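Local coordinates for HNH endonuclease (Geobacillus virus E2, PDB 5H0M), which probably nicks DNA as the HNH endonuclease of a deep-sea thermophilic bacteriophage and binds a zinc ion, at residues S58-W61 with E62-R65; A70-Y74 with L75-C79. All coordinates share one frame; numbering follows the deposited sequence.

Contact 1 (S58-W61 with E62-R65); sequences SREW and ERTR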
# COMPACT_ATOMS: atom_id res chain seq x y z
N SER A 58 -10.64 -7.58 -3.82
CA SER A 58 -10.53 -8.99 -3.48
C SER A 58 -10.79 -9.26 -2.02
O SER A 58 -10.50 -8.44 -1.15
CB SER A 58 -9.16 -9.55 -3.87
OG SER A 58 -8.14 -9.09 -2.99
N ARG A 59 -11.29 -10.47 -1.75
CA ARG A 59 -11.48 -10.94 -0.38
C ARG A 59 -10.15 -10.96 0.39
O ARG A 59 -10.11 -10.63 1.56
CB ARG A 59 -12.13 -12.35 -0.37
CG ARG A 59 -11.31 -13.46 -1.05
CD ARG A 59 -12.01 -14.82 -1.11
NE ARG A 59 -11.13 -15.82 -1.70
CZ ARG A 59 -11.51 -17.01 -2.18
NH1 ARG A 59 -12.79 -17.38 -2.15
NH2 ARG A 59 -10.61 -17.83 -2.70
N GLU A 60 -9.07 -11.32 -0.30
CA GLU A 60 -7.76 -11.44 0.35
C GLU A 60 -7.27 -10.07 0.79
O GLU A 60 -6.79 -9.91 1.91
CB GLU A 60 -6.75 -12.11 -0.58
CG GLU A 60 -7.07 -13.57 -0.91
CD GLU A 60 -7.97 -13.77 -2.12
OE1 GLU A 60 -8.43 -12.80 -2.75
OE2 GLU A 60 -8.22 -14.95 -2.46
N TRP A 61 -7.42 -9.06 -0.07
CA TRP A 61 -7.05 -7.70 0.32
C TRP A 61 -7.93 -7.22 1.46
O TRP A 61 -7.43 -6.62 2.41
CB TRP A 61 -7.11 -6.73 -0.85
CG TRP A 61 -6.88 -5.30 -0.44
CD1 TRP A 61 -7.76 -4.29 -0.54
CD2 TRP A 61 -5.71 -4.75 0.18
NE1 TRP A 61 -7.23 -3.13 -0.04
CE2 TRP A 61 -5.96 -3.38 0.39
CE3 TRP A 61 -4.47 -5.27 0.55
CZ2 TRP A 61 -5.03 -2.54 0.97
CZ3 TRP A 61 -3.55 -4.44 1.12
CH2 TRP A 61 -3.83 -3.08 1.32
N GLU A 62 -9.24 -7.45 1.37
CA GLU A 62 -10.13 -6.90 2.39
C GLU A 62 -9.71 -7.41 3.78
O GLU A 62 -9.64 -6.65 4.75
CB GLU A 62 -11.58 -7.27 2.09
CG GLU A 62 -12.59 -6.55 2.99
CD GLU A 62 -14.05 -6.72 2.57
OE1 GLU A 62 -14.36 -7.17 1.44
OE2 GLU A 62 -14.91 -6.39 3.40
N ARG A 63 -9.40 -8.70 3.85
CA ARG A 63 -9.01 -9.34 5.09
C ARG A 63 -7.63 -8.87 5.56
O ARG A 63 -7.41 -8.60 6.72
CB ARG A 63 -9.02 -10.84 4.86
CG ARG A 63 -8.67 -11.74 6.02
CD ARG A 63 -8.19 -13.06 5.45
NE ARG A 63 -8.99 -13.51 4.30
CZ ARG A 63 -8.53 -14.22 3.26
NH1 ARG A 63 -7.25 -14.55 3.21
NH2 ARG A 63 -9.34 -14.58 2.27
N THR A 64 -6.68 -8.78 4.63
CA THR A 64 -5.31 -8.44 4.99
C THR A 64 -5.21 -6.99 5.44
O THR A 64 -4.52 -6.68 6.39
CB THR A 64 -4.38 -8.73 3.82
OG1 THR A 64 -4.40 -10.14 3.52
CG2 THR A 64 -2.94 -8.31 4.15
N ARG A 65 -5.92 -6.10 4.76
CA ARG A 65 -6.02 -4.71 5.18
C ARG A 65 -6.43 -4.61 6.65
O ARG A 65 -5.84 -3.87 7.43
CB ARG A 65 -7.01 -3.96 4.29
CG ARG A 65 -7.26 -2.52 4.68
CD ARG A 65 -8.34 -1.88 3.82
NE ARG A 65 -8.73 -0.60 4.41
CZ ARG A 65 -9.57 -0.45 5.42
NH1 ARG A 65 -10.18 -1.50 5.96
NH2 ARG A 65 -9.82 0.77 5.90
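W61 and R65, one helical turn apart at the start of helix 59-71, meet through the indole face and the first methylene of the arginine. R65 CB sits 4.2 Å from the centroid of the W61 six-membered ring and 16° off its normal, a CH-pi contact displaced toward the rim. Beyond CB the extended R65 chain leads away, and its guanidinium is turned steeply against the indole instead of stacking on it. T64, next to R65, folds its hydroxyl back to the backbone: chi1 of -62° sets OG1 beside its own N, and OG1 binds E60 O at 2.9 Å. T64 N reaches E60 O at 2.9 Å as well, from the other face of the carbonyl plane, so two donors grip one oxygen.

On the outer side, R63 bends at chi3 and spreads its guanidinium over E60, with NH2 4.0 Å from E60 CA. R59 NE makes a 3.1 Å salt bridge to E60 OE2; the oxygen lies at the edge of the R59 guanidinium, nearly in its plane, while the nitrogen meets the E60 carboxylate from above, 63° out of its plane. R59 NE and R63 NH2 are only 4.5 Å apart, a like-charge proximity that E60 may temper. S58 is the N-cap: its OG accepts from W61 N at 3.0 Å and is also tied to F55 O.

The indole points inward, meeting the rings of F55, Y56 and H93. V91 of strand 90-93 and L110 of strand 110-113 pack on it, fastening the helix start to the two-stranded hairpin of the HNH domain.

Contact 2 (A70-Y74 with L75-C79); sequences AKDNY and LCQHC. With ZN (zinc ion), chain B.
The carboxylate of D72 and the side-chain amide of Q77 lie face on face, their planes only 7° apart, with Q77 CD 3.5 Å from D72 CG. This is the lead-in to the first CxxC pair of a four-cysteine zinc site in the HNH fold. K71 NZ approaches D72 OD1 on its syn side, 28° out of the carboxylate plane, in a 2.9 Å salt bridge; D72 OD2 is hydrogen-bonded to S112 OG of strand 110-113, so both oxygens have a partner that limits rotation of the group.

Helix 59-71 ends in a Schellman motif at N73, whose N binds A70 O at 3.0 Å, and a type I' turn from D72 to L75 redirects the chain. The turn closes through L75 N and D72 O, 3.0 Å apart, with the donor well above the carbonyl plane. L75 folds its side chain back over the same turn, CG lying 3.5 Å from N73 O. Q77 reaches D72 because its chain bends at chi2 (-60°), bringing CG to 3.4 Å from D72 OD2.

C76 and C79 bind zinc through their SG atoms, and C114 and C117 complete the site. C76 is also the N-cap of helix 77-81: its SG, while holding the metal, accepts a nearly straight bond from C79 N at 3.4 Å.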
# COMPACT_ATOMS: atom_id res chain seq x y z
N ALA A 70 -5.29 -3.77 12.39
CA ALA A 70 -5.40 -4.30 13.74
C ALA A 70 -4.04 -4.44 14.40
O ALA A 70 -3.86 -4.03 15.56
CB ALA A 70 -6.13 -5.64 13.73
N LYS A 71 -3.08 -5.01 13.67
CA LYS A 71 -1.68 -5.16 14.14
C LYS A 71 -1.09 -3.81 14.52
O LYS A 71 -0.37 -3.69 15.51
CB LYS A 71 -0.81 -5.84 13.06
CG LYS A 71 0.69 -5.77 13.30
CD LYS A 71 1.46 -6.29 12.11
CE LYS A 71 1.59 -5.25 11.01
NZ LYS A 71 2.60 -4.19 11.31
N ASP A 72 -1.41 -2.80 13.72
CA ASP A 72 -0.93 -1.44 13.91
C ASP A 72 -1.75 -0.63 14.93
O ASP A 72 -1.49 0.56 15.15
CB ASP A 72 -0.90 -0.72 12.55
CG ASP A 72 0.22 -1.21 11.66
OD1 ASP A 72 1.14 -1.89 12.17
OD2 ASP A 72 0.17 -0.90 10.45
N ASN A 73 -2.78 -1.25 15.51
CA ASN A 73 -3.68 -0.56 16.43
C ASN A 73 -4.27 0.72 15.83
O ASN A 73 -4.49 1.70 16.52
CB ASN A 73 -2.96 -0.25 17.75
CG ASN A 73 -2.58 -1.50 18.51
OD1 ASN A 73 -3.37 -2.43 18.63
ND2 ASN A 73 -1.35 -1.52 19.02
N TYR A 74 -4.50 0.69 14.52
CA TYR A 74 -5.11 1.79 13.79
C TYR A 74 -4.30 3.08 13.88
O TYR A 74 -4.84 4.16 13.69
CB TYR A 74 -6.59 1.98 14.19
CG TYR A 74 -7.49 0.96 13.53
CD1 TYR A 74 -7.56 -0.32 14.02
CD2 TYR A 74 -8.23 1.28 12.40
CE1 TYR A 74 -8.36 -1.29 13.43
CE2 TYR A 74 -9.05 0.34 11.80
CZ TYR A 74 -9.11 -0.95 12.31
OH TYR A 74 -9.91 -1.89 11.70
N LEU A 75 -3.01 2.96 14.17
CA LEU A 75 -2.12 4.12 14.21
C LEU A 75 -1.22 4.23 12.99
O LEU A 75 -0.69 3.23 12.52
CB LEU A 75 -1.22 4.07 15.44
CG LEU A 75 -1.95 4.15 16.78
CD1 LEU A 75 -0.93 4.07 17.89
CD2 LEU A 75 -2.76 5.44 16.89
N CYS A 76 -1.02 5.45 12.53
CA CYS A 76 -0.08 5.71 11.45
C CYS A 76 1.32 5.32 11.88
O CYS A 76 1.83 5.83 12.87
CB CYS A 76 -0.09 7.17 11.04
SG CYS A 76 1.15 7.57 9.80
N GLN A 77 1.94 4.40 11.14
CA GLN A 77 3.26 3.88 11.52
C GLN A 77 4.40 4.84 11.25
O GLN A 77 5.42 4.77 11.91
CB GLN A 77 3.49 2.51 10.84
CG GLN A 77 2.48 1.46 11.27
CD GLN A 77 2.50 1.21 12.76
OE1 GLN A 77 1.56 1.54 13.50
NE2 GLN A 77 3.59 0.64 13.23
N HIS A 78 4.23 5.73 10.29
CA HIS A 78 5.26 6.74 10.05
C HIS A 78 5.23 7.80 11.13
O HIS A 78 6.27 8.15 11.67
CB HIS A 78 5.10 7.36 8.68
CG HIS A 78 5.45 6.42 7.58
ND1 HIS A 78 5.69 6.83 6.30
CD2 HIS A 78 5.65 5.08 7.58
CE1 HIS A 78 5.99 5.79 5.54
NE2 HIS A 78 5.96 4.71 6.30
N CYS A 79 4.04 8.26 11.49
CA CYS A 79 3.90 9.18 12.61
C CYS A 79 4.45 8.55 13.89
O CYS A 79 5.16 9.21 14.64
CB CYS A 79 2.43 9.56 12.81
SG CYS A 79 1.78 10.84 11.72
ZN ZN B . 1.24 9.87 9.71

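How the contacts relate
Contacts 1 and 2 share helix 59-71, one at its start and the other at its exit, with centres about 17 Å apart and nearest atoms about 5 Å apart without touching. Contact 1 is mainly a surface arrangement of charged residues, with a single buried tryptophan turned to the hairpin. Contact 2 is partly buried and leaves the helix for a tight turn and a metal site. Both contain an N-cap, but the acceptor is a serine hydroxyl in contact 1 and a zinc-bound sulfur in contact 2. Strand 110-113 receives both: through L110 in the first, through Q111, S112 and L113 in the second.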